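Long-range contacts in ancylostoma secreted protein 1 (Necator americanus, PDB 3NT8), which is a secreted protein built of two CAP domains, probably associated with the transition of infective hookworm larvae to parasitism: residues L63-N68 with W189-A194; A148-V153 with V180-N185; K267-L272 with C405-P410; Q361-T366 with V397-G402. All coordinates share one frame; numbering follows the deposited sequence.

Interaction 1: L63-N68 with W189-A194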
# COMPACT_ATOMS: atom_id res chain seq x y z
N LEU A 63 -0.70 -20.29 -9.71
CA LEU A 63 -0.79 -18.87 -9.42
C LEU A 63 -0.30 -18.05 -10.57
O LEU A 63 0.67 -18.43 -11.23
CB LEU A 63 0.03 -18.51 -8.18
CG LEU A 63 -0.50 -19.10 -6.88
CD1 LEU A 63 0.49 -18.90 -5.72
CD2 LEU A 63 -1.85 -18.50 -6.53
N ASN A 64 -0.90 -16.86 -10.75
CA ASN A 64 -0.38 -15.93 -11.74
C ASN A 64 1.09 -15.54 -11.51
O ASN A 64 1.48 -15.31 -10.38
CB ASN A 64 -1.21 -14.64 -11.75
CG ASN A 64 -2.59 -14.85 -12.27
OD1 ASN A 64 -2.76 -15.51 -13.30
ND2 ASN A 64 -3.63 -14.32 -11.53
N PRO A 65 1.89 -15.41 -12.60
CA PRO A 65 3.25 -14.85 -12.53
C PRO A 65 3.26 -13.40 -12.05
O PRO A 65 2.24 -12.72 -12.17
CB PRO A 65 3.71 -14.86 -13.99
CG PRO A 65 2.44 -14.85 -14.79
CD PRO A 65 1.57 -15.81 -13.99
N ALA A 66 4.41 -12.94 -11.56
CA ALA A 66 4.49 -11.65 -10.93
C ALA A 66 5.55 -10.73 -11.52
O ALA A 66 6.73 -11.10 -11.63
CB ALA A 66 4.74 -11.81 -9.44
N LYS A 67 5.15 -9.48 -11.81
CA LYS A 67 6.12 -8.45 -12.08
C LYS A 67 6.39 -7.72 -10.77
O LYS A 67 5.56 -7.80 -9.82
CB LYS A 67 5.62 -7.51 -13.16
CG LYS A 67 4.28 -6.83 -12.89
CD LYS A 67 3.95 -5.83 -14.04
CE LYS A 67 2.65 -5.06 -13.79
NZ LYS A 67 2.08 -4.39 -15.05
N ASN A 68 7.51 -7.00 -10.70
CA ASN A 68 7.87 -6.26 -9.46
C ASN A 68 7.85 -7.13 -8.18
O ASN A 68 7.50 -6.69 -7.11
CB ASN A 68 6.92 -5.04 -9.29
CG ASN A 68 6.96 -4.08 -10.46
OD1 ASN A 68 7.98 -3.92 -11.13
ND2 ASN A 68 5.86 -3.38 -10.68
N TRP A 189 0.14 -9.10 -5.52
CA TRP A 189 1.16 -8.81 -6.54
C TRP A 189 0.43 -8.51 -7.86
O TRP A 189 -0.77 -8.87 -8.07
CB TRP A 189 2.18 -10.02 -6.71
CG TRP A 189 1.54 -11.28 -7.29
CD1 TRP A 189 1.41 -11.61 -8.64
CD2 TRP A 189 0.96 -12.38 -6.57
NE1 TRP A 189 0.81 -12.85 -8.78
CE2 TRP A 189 0.52 -13.34 -7.53
CE3 TRP A 189 0.78 -12.66 -5.21
CZ2 TRP A 189 -0.13 -14.52 -7.16
CZ3 TRP A 189 0.17 -13.86 -4.85
CH2 TRP A 189 -0.31 -14.75 -5.83
N GLU A 190 1.17 -7.94 -8.80
CA GLU A 190 0.57 -7.64 -10.11
C GLU A 190 0.92 -8.71 -11.09
O GLU A 190 2.06 -9.13 -11.18
CB GLU A 190 1.00 -6.26 -10.60
CG GLU A 190 0.28 -5.13 -9.82
CD GLU A 190 0.57 -3.74 -10.36
OE1 GLU A 190 1.75 -3.40 -10.60
OE2 GLU A 190 -0.42 -2.98 -10.52
N THR A 191 -0.08 -9.20 -11.79
CA THR A 191 0.16 -10.21 -12.85
C THR A 191 1.07 -9.59 -13.96
O THR A 191 0.80 -8.50 -14.49
CB THR A 191 -1.18 -10.81 -13.39
OG1 THR A 191 -2.01 -11.22 -12.31
CG2 THR A 191 -0.94 -12.02 -14.25
N GLY A 192 2.18 -10.27 -14.25
CA GLY A 192 2.97 -9.94 -15.43
C GLY A 192 4.15 -10.85 -15.49
O GLY A 192 4.30 -11.71 -14.63
N GLN A 193 4.98 -10.73 -16.52
CA GLN A 193 6.25 -11.45 -16.53
C GLN A 193 7.20 -10.96 -15.43
O GLN A 193 7.30 -9.79 -15.15
CB GLN A 193 6.94 -11.28 -17.88
CG GLN A 193 8.02 -12.32 -18.18
CD GLN A 193 8.82 -12.01 -19.45
OE1 GLN A 193 8.87 -10.84 -19.93
NE2 GLN A 193 9.44 -13.03 -20.01
N ALA A 194 7.96 -11.90 -14.87
CA ALA A 194 8.98 -11.59 -13.90
C ALA A 194 10.07 -10.75 -14.55
O ALA A 194 10.27 -10.85 -15.77
CB ALA A 194 9.56 -12.87 -13.36
O HOH W 1 3.60 -6.68 -8.01
O HOH W 2 3.55 -4.04 -8.93

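Interaction 2: A148-V153 with V180-N185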
# COMPACT_ATOMS: atom_id res chain seq x y z
N ALA A 148 -1.63 -15.28 6.40
CA ALA A 148 -0.26 -15.61 6.59
C ALA A 148 0.49 -15.70 5.25
O ALA A 148 1.62 -15.28 5.19
CB ALA A 148 -0.17 -16.95 7.42
N PHE A 149 -0.17 -16.17 4.20
CA PHE A 149 0.38 -16.22 2.85
C PHE A 149 0.63 -14.85 2.26
O PHE A 149 1.66 -14.67 1.64
CB PHE A 149 -0.52 -17.08 1.93
CG PHE A 149 -0.19 -16.98 0.43
CD1 PHE A 149 0.83 -17.75 -0.12
CD2 PHE A 149 -0.91 -16.12 -0.42
CE1 PHE A 149 1.15 -17.68 -1.50
CE2 PHE A 149 -0.62 -16.04 -1.83
CZ PHE A 149 0.41 -16.80 -2.36
N SER A 150 -0.27 -13.89 2.51
CA SER A 150 -0.18 -12.50 2.03
C SER A 150 1.06 -11.74 2.47
O SER A 150 1.69 -11.08 1.64
CB SER A 150 -1.47 -11.72 2.33
OG SER A 150 -1.58 -11.29 3.68
N ASN A 151 1.45 -11.89 3.75
CA ASN A 151 2.71 -11.34 4.26
C ASN A 151 3.93 -11.96 3.63
O ASN A 151 4.89 -11.26 3.38
CB ASN A 151 2.85 -11.39 5.82
CG ASN A 151 1.70 -10.69 6.52
OD1 ASN A 151 1.33 -9.61 6.10
ND2 ASN A 151 1.10 -11.34 7.53
N MET A 152 3.88 -13.25 3.35
CA MET A 152 5.05 -13.93 2.76
C MET A 152 5.28 -13.51 1.31
O MET A 152 6.43 -13.40 0.89
CB MET A 152 4.90 -15.45 2.86
CG MET A 152 4.81 -15.96 4.27
SD MET A 152 5.01 -17.78 4.45
CE MET A 152 6.65 -18.04 3.73
N VAL A 153 4.20 -13.28 0.57
CA VAL A 153 4.23 -13.17 -0.88
C VAL A 153 4.19 -11.73 -1.35
O VAL A 153 4.48 -11.45 -2.54
CB VAL A 153 3.07 -14.04 -1.55
CG1 VAL A 153 1.80 -13.29 -1.61
CG2 VAL A 153 3.41 -14.44 -2.95
N VAL A 180 2.58 -4.61 4.21
CA VAL A 180 1.30 -5.14 4.63
C VAL A 180 0.54 -5.83 3.44
O VAL A 180 0.18 -5.17 2.45
CB VAL A 180 0.47 -3.99 5.30
CG1 VAL A 180 -0.89 -4.50 5.76
CG2 VAL A 180 1.29 -3.41 6.49
N GLY A 181 0.28 -7.13 3.55
CA GLY A 181 -0.39 -7.87 2.46
C GLY A 181 -1.84 -8.25 2.71
O GLY A 181 -2.52 -8.77 1.82
N TYR A 182 -2.31 -7.97 3.93
CA TYR A 182 -3.67 -8.27 4.31
C TYR A 182 -4.70 -7.09 4.15
O TYR A 182 -5.71 -7.03 4.87
CB TYR A 182 -3.68 -8.86 5.71
CG TYR A 182 -2.89 -8.05 6.71
CD1 TYR A 182 -3.47 -6.94 7.31
CD2 TYR A 182 -1.58 -8.41 7.07
CE1 TYR A 182 -2.77 -6.18 8.22
CE2 TYR A 182 -0.86 -7.65 8.02
CZ TYR A 182 -1.49 -6.53 8.59
OH TYR A 182 -0.87 -5.69 9.51
N ILE A 183 -4.47 -6.16 3.23
CA ILE A 183 -5.44 -5.07 3.06
C ILE A 183 -6.52 -5.59 2.11
O ILE A 183 -6.20 -6.18 1.10
CB ILE A 183 -4.79 -3.79 2.51
CG1 ILE A 183 -3.66 -3.26 3.40
CG2 ILE A 183 -5.83 -2.75 2.24
CD1 ILE A 183 -3.98 -2.92 4.81
N THR A 184 -7.80 -5.42 2.46
CA THR A 184 -8.92 -5.98 1.65
C THR A 184 -8.95 -5.44 0.20
O THR A 184 -8.82 -4.23 -0.03
CB THR A 184 -10.30 -5.76 2.33
OG1 THR A 184 -10.23 -6.06 3.73
CG2 THR A 184 -11.41 -6.63 1.64
N ASN A 185 -9.04 -6.37 -0.77
CA ASN A 185 -9.11 -6.09 -2.20
C ASN A 185 -7.85 -5.50 -2.86
O ASN A 185 -7.89 -5.14 -4.06
CB ASN A 185 -10.37 -5.23 -2.52
CG ASN A 185 -11.69 -6.00 -2.25
OD1 ASN A 185 -12.57 -5.50 -1.57
ND2 ASN A 185 -11.80 -7.22 -2.77

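Interaction 3: K267-L272 with C405-P410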
# COMPACT_ATOMS: atom_id res chain seq x y z
N LYS A 267 -15.04 9.45 -20.31
CA LYS A 267 -13.98 10.41 -20.60
C LYS A 267 -14.27 11.83 -20.06
O LYS A 267 -15.42 12.28 -20.00
CB LYS A 267 -13.70 10.41 -22.11
CG LYS A 267 -13.16 9.12 -22.61
CD LYS A 267 -13.19 9.07 -24.12
CE LYS A 267 -12.58 7.79 -24.57
NZ LYS A 267 -12.12 7.85 -25.98
N ALA A 268 -13.21 12.51 -19.62
CA ALA A 268 -13.33 13.83 -18.98
C ALA A 268 -12.89 14.85 -19.99
O ALA A 268 -11.84 14.66 -20.62
CB ALA A 268 -12.40 13.91 -17.78
N ALA A 269 -13.68 15.92 -20.15
CA ALA A 269 -13.34 17.00 -21.11
C ALA A 269 -12.35 18.04 -20.60
O ALA A 269 -11.65 18.68 -21.41
CB ALA A 269 -14.62 17.72 -21.61
N LYS A 270 -12.37 18.32 -19.30
CA LYS A 270 -11.50 19.37 -18.75
C LYS A 270 -10.92 19.05 -17.37
O LYS A 270 -11.09 19.83 -16.41
CB LYS A 270 -12.22 20.73 -18.72
CG LYS A 270 -13.53 20.79 -17.95
CD LYS A 270 -14.08 22.18 -17.98
CE LYS A 270 -15.29 22.21 -17.03
NZ LYS A 270 -14.94 21.61 -15.62
N MET A 271 -10.24 17.90 -17.29
CA MET A 271 -9.63 17.40 -16.07
C MET A 271 -8.32 18.08 -15.80
O MET A 271 -7.37 17.89 -16.52
CB MET A 271 -9.41 15.89 -16.16
CG MET A 271 -8.89 15.26 -14.87
SD MET A 271 -10.09 15.10 -13.50
CE MET A 271 -11.26 13.97 -14.30
N LEU A 272 -8.27 18.89 -14.76
CA LEU A 272 -7.08 19.69 -14.49
C LEU A 272 -5.95 18.87 -13.83
O LEU A 272 -6.19 17.93 -13.03
CB LEU A 272 -7.47 20.83 -13.57
CG LEU A 272 -8.40 21.88 -14.19
CD1 LEU A 272 -8.99 22.67 -13.01
CD2 LEU A 272 -7.65 22.78 -15.14
N CYS A 405 -9.21 17.07 -23.24
CA CYS A 405 -8.61 18.35 -23.64
C CYS A 405 -9.59 19.26 -24.41
O CYS A 405 -9.26 20.43 -24.72
CB CYS A 405 -7.29 18.17 -24.42
SG CYS A 405 -6.08 16.98 -23.78
N SER A 406 -10.77 18.72 -24.71
CA SER A 406 -11.80 19.41 -25.53
C SER A 406 -12.24 20.72 -24.96
O SER A 406 -12.56 21.62 -25.72
CB SER A 406 -13.08 18.56 -25.67
OG SER A 406 -12.91 17.57 -26.69
N GLN A 407 -12.32 20.79 -23.62
CA GLN A 407 -12.93 21.91 -22.94
C GLN A 407 -11.99 22.57 -21.98
O GLN A 407 -12.45 23.32 -21.10
CB GLN A 407 -14.22 21.50 -22.20
CG GLN A 407 -15.40 21.18 -23.13
CD GLN A 407 -16.65 20.78 -22.40
OE1 GLN A 407 -17.11 21.48 -21.52
NE2 GLN A 407 -17.24 19.64 -22.79
N CYS A 408 -10.68 22.34 -22.16
CA CYS A 408 -9.62 23.08 -21.40
C CYS A 408 -9.68 24.59 -21.64
O CYS A 408 -9.97 25.06 -22.74
CB CYS A 408 -8.19 22.60 -21.70
SG CYS A 408 -7.80 20.85 -21.31
N SER A 409 -9.41 25.35 -20.59
CA SER A 409 -9.40 26.78 -20.62
C SER A 409 -8.51 27.37 -21.77
O SER A 409 -7.40 26.90 -22.03
CB SER A 409 -8.98 27.23 -19.23
OG SER A 409 -8.68 28.60 -19.21
N PRO A 410 -9.02 28.39 -22.50
CA PRO A 410 -8.38 29.00 -23.66
C PRO A 410 -6.87 28.94 -23.74
O PRO A 410 -6.34 28.56 -24.78
CB PRO A 410 -8.87 30.45 -23.59
CG PRO A 410 -10.33 30.28 -23.15
CD PRO A 410 -10.39 28.92 -22.35
O HOH W 3 -9.47 16.52 -19.94

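Interaction 4: Q361-T366 with V397-G402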
# COMPACT_ATOMS: atom_id res chain seq x y z
N GLN A 361 -13.62 13.35 -4.77
CA GLN A 361 -12.72 14.45 -4.57
C GLN A 361 -11.40 14.26 -5.30
O GLN A 361 -10.76 15.23 -5.72
CB GLN A 361 -12.48 14.64 -3.06
CG GLN A 361 -11.59 15.80 -2.65
CD GLN A 361 -12.17 17.13 -3.10
OE1 GLN A 361 -12.96 17.78 -2.38
NE2 GLN A 361 -11.75 17.55 -4.28
N MET A 362 -10.95 13.02 -5.42
CA MET A 362 -9.71 12.79 -6.19
C MET A 362 -9.91 13.06 -7.71
O MET A 362 -9.00 13.56 -8.40
CB MET A 362 -9.18 11.38 -5.96
CG MET A 362 -8.58 11.16 -4.58
SD MET A 362 -7.90 9.47 -4.39
CE MET A 362 -6.49 9.45 -5.53
N ALA A 363 -11.09 12.71 -8.22
CA ALA A 363 -11.40 12.83 -9.63
C ALA A 363 -12.06 14.16 -9.99
O ALA A 363 -12.36 14.39 -11.15
CB ALA A 363 -12.34 11.71 -10.06
N TRP A 364 -12.27 15.03 -9.00
CA TRP A 364 -12.98 16.32 -9.22
C TRP A 364 -12.23 17.29 -10.14
O TRP A 364 -11.10 17.72 -9.83
CB TRP A 364 -13.29 16.99 -7.88
CG TRP A 364 -14.60 17.75 -7.89
CD1 TRP A 364 -14.78 19.09 -8.22
CD2 TRP A 364 -15.89 17.23 -7.60
NE1 TRP A 364 -16.11 19.42 -8.14
CE2 TRP A 364 -16.82 18.30 -7.75
CE3 TRP A 364 -16.38 15.96 -7.26
CZ2 TRP A 364 -18.22 18.13 -7.55
CZ3 TRP A 364 -17.76 15.80 -7.04
CH2 TRP A 364 -18.65 16.88 -7.19
N ASP A 365 -12.85 17.61 -11.28
CA ASP A 365 -12.09 18.28 -12.33
C ASP A 365 -11.64 19.67 -11.97
O ASP A 365 -10.58 20.09 -12.42
CB ASP A 365 -12.77 18.24 -13.72
CG ASP A 365 -14.08 18.94 -13.78
OD1 ASP A 365 -14.69 19.15 -12.76
OD2 ASP A 365 -14.58 19.23 -14.87
N THR A 366 -12.46 20.42 -11.22
CA THR A 366 -12.11 21.80 -10.83
C THR A 366 -11.10 21.85 -9.71
O THR A 366 -10.44 22.86 -9.56
CB THR A 366 -13.32 22.70 -10.48
OG1 THR A 366 -14.12 22.08 -9.46
CG2 THR A 366 -14.15 22.91 -11.76
N VAL A 397 -21.95 16.94 -11.28
CA VAL A 397 -21.08 15.97 -11.89
C VAL A 397 -19.67 16.05 -11.25
O VAL A 397 -19.22 17.11 -10.83
CB VAL A 397 -20.98 16.14 -13.40
CG1 VAL A 397 -22.36 15.84 -14.11
CG2 VAL A 397 -20.51 17.47 -13.67
N ILE A 398 -19.00 14.90 -11.15
CA ILE A 398 -17.66 14.84 -10.56
C ILE A 398 -16.69 15.51 -11.56
O ILE A 398 -15.76 16.22 -11.17
CB ILE A 398 -17.21 13.40 -10.25
CG1 ILE A 398 -18.19 12.68 -9.34
CG2 ILE A 398 -15.76 13.34 -9.68
CD1 ILE A 398 -18.15 11.16 -9.55
N TYR A 399 -16.91 15.25 -12.83
CA TYR A 399 -16.11 15.92 -13.88
C TYR A 399 -16.97 16.06 -15.14
O TYR A 399 -17.91 15.24 -15.38
CB TYR A 399 -14.79 15.20 -14.16
CG TYR A 399 -14.87 13.71 -14.46
CD1 TYR A 399 -15.26 13.24 -15.73
CD2 TYR A 399 -14.51 12.79 -13.49
CE1 TYR A 399 -15.31 11.92 -16.02
CE2 TYR A 399 -14.52 11.44 -13.76
CZ TYR A 399 -14.94 11.01 -15.04
OH TYR A 399 -14.99 9.71 -15.38
N THR A 400 -16.69 17.12 -15.92
CA THR A 400 -17.41 17.38 -17.17
C THR A 400 -16.97 16.34 -18.20
O THR A 400 -15.74 16.11 -18.43
CB THR A 400 -17.07 18.77 -17.75
OG1 THR A 400 -17.39 19.76 -16.77
CG2 THR A 400 -17.91 19.06 -19.06
N MET A 401 -17.96 15.79 -18.84
CA MET A 401 -17.81 14.67 -19.70
C MET A 401 -17.64 15.05 -21.18
O MET A 401 -18.37 15.90 -21.74
CB MET A 401 -19.01 13.71 -19.48
CG MET A 401 -18.97 12.91 -18.20
SD MET A 401 -20.46 11.93 -17.99
CE MET A 401 -21.57 13.27 -17.46
N GLY A 402 -16.64 14.43 -21.81
CA GLY A 402 -16.34 14.71 -23.24
C GLY A 402 -14.93 14.27 -23.60
O GLY A 402 -14.22 13.69 -22.79
O HOH W 4 -13.65 17.20 -17.01
O HOH W 5 -17.29 18.99 -11.50
O HOH W 6 -17.59 19.92 -14.32

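Interaction 1: L63-N68 with W189-A194
Ala66 and Thr191 form an antiparallel non-hydrogen-bonded pair, CA to CA 5.0 Å, in a short, weakly bonded two-stranded sheet. Two backbone bonds hold it: Gly192 N to Pro65 O, the donor lying above the carbonyl plane, and Lys67 N to Glu190 O. Pro65 O also takes a CA-H...O contact from Thr191 CA at 3.3 Å.

Trp189 covers the most surface on its side. A chi1 of 67° folds the indole over its own backbone and lays it alongside residues 63-66. Trp189 NE1 reaches Asn64 O at 3.0 Å, but the bond is bent (127°) and weak. Ala66 CB lies 3.4 Å from Trp189 CD1. Leu63 CD2 meets the ring edge, 4.1 Å from Trp189 CH2. This small sheet is separate from the four-stranded sheet of the first CAP domain. It ties the chain after helix 34-52 to the chain that follows strand 170-177.

Asn64 and Thr191 touch through Asn64 CB and Thr191 CG2, 3.6 Å apart. Their polar ends both turn to Asn139, which also binds Trp189 O. On the exposed side, the extended Lys67 brings CE to 3.7 Å from Glu190 OE1. Lys67 NZ stays 4.6 Å from Glu190 OE1, beyond a salt bridge. A water joins Lys67 O to Glu190 N. Helices 147-153 and 34-52 pack against Trp189.

Interaction 2: A148-V153 with V180-N185
Ser150 and Asn151 of helix 147-153 meet Gly181 and Tyr182 in a small, buried contact made of van der Waals touches. Ser150 CB is 3.2 Å from Gly181 O, and Ser150 OG is 3.2 Å from Gly181 C, so the serine lies against the glycine carbonyl. With chi1 at 78°, its OG turns back along the helix and bonds to Phe147 O. Ser150 CA and Gly181 CA are only 4.7 Å apart. The backbones come this close at a residue with no CB; one there would run into Ser150 O.

By sequence position, helix 147-153 matches the helix of the second domain that carries a CAP signature. Residues 180-182 likewise follow strand 170-177, the last of the four-stranded sheet along the chain, where the second CAP signature lies in relatives. The contact therefore probably joins the counterparts of both signatures in the first domain.

The Asn151 CB points along the contact, but the amide end turns in. This brings Asn151 OD1 to the ring edge, 3.3 Å from Tyr182 CD2 and 3.5 Å from Tyr182 CE2. Amide and ring are almost perpendicular, at 89°. That buried oxygen has no hydrogen-bond partner in the model. Asn151 ND2 donates to Asn102 OD1 of strand 100-107, which holds the amide. The Tyr182 ring carries Val180 CG1 over one face and also meets the Phe147 ring.

Interaction 3: K267-L272 with C405-P410
A type I beta turn, Cys405 to Cys408, in the cysteine-rich C-terminal tail packs here on the loop 267-272 of the second CAP domain. The centre of the contact is Ala269. Its carbonyl oxygen accepts from Gln407 N at 3.1 Å, with a fairly straight bond (159°). The donor stands above the carbonyl plane. Cys405 N also lies near, 3.4 Å from Ala269 O.

The Gln407 side chain is extended beyond CG (chi2 180°) and runs along the Ala269 methyl. Gln407 CB is 3.8 Å from Ala269 CB, and Gln407 NE2 approaches Ala269 CB at 3.5 Å. Lys270 adds its aliphatic part: Lys270 CB lies 3.5 Å from Gln407 O and Lys270 CD 3.7 Å from it. The lysine chain then bends at its last torsion (51°) and leads away from the turn. Its NZ makes a salt bridge with Asp365.

A water donates to Ala268 O and accepts from Met271 N, with a weak third bond from Cys405 N. Two disulfides, Cys405-Cys414 and Cys408-Cys421, fix the turn within the tail. Met271 shares a backbone bond with Cys421. On the domain side, Ala268 and Met271 rest on helix 235-253, and the loop runs on into strand 275-276 at the margin of the four-stranded sheet.

Interaction 4: Q361-T366 with V397-G402
Two hydrogen bonds across the contact centre on Asp365. Its N donates to Ile398 O at 3.2 Å, with the donor in the carbonyl plane. The bond from Thr400 N to Asp365 OD2, 3.2 Å, is nearly straight (172°), but the donor stands above the carboxylate plane. A chi1 of 63° turns the carboxylate to this place. A water donates to both Asp365 OD2 and Thr400 O. The nearby charge of Lys270 would probably stabilise the negative carboxylate. The Tyr399 hydroxyl bonds to Pro266 O.

Other contacts lie over the Trp364 ring. Ile398 CA stands over its six-membered ring in a CH-pi contact, 3.9 Å from the centroid. Val397 O lies over the same ring system, toward its rim, 3.6 Å from Trp364 CZ2.

Apolar contacts complete the set. Ile398 CG2 touches Trp364 CE3 at 3.6 Å and Ala363 CB at 3.8 Å. Tyr399 CD2 is 4.2 Å from Ala363 CB.

Residues 361-366 lie within the CAP signature that begins on helix 357-363 and continues past its end. Arg249 of helix 235-253 binds the carbonyls of Met362 and Trp364, and helix 318-330 packs on Met362 and Ala363.

Overall arrangement
The four contacts fall into two pairs, one for each CAP domain, and the two pairs follow in series along the chain. Interaction 2 is nested inside the loop closed by interaction 1. Their centres are about 15 Å apart, and they touch where Trp189 and Leu63 pack on helix 147-153. Interaction 4 is nested in the same way inside interaction 3, with centres about 10 Å apart. Besides the Lys270-Asp365 salt bridge, a probable backbone hydrogen bond from Ala269 to Thr400 ties them. The centres of different pairs lie about 33 to 39 Å apart, without touching. In each domain the chain after the four-stranded sheet thus returns to the helices, and in the second the disulfide-bonded tail packs on loop 267-272, beside that return.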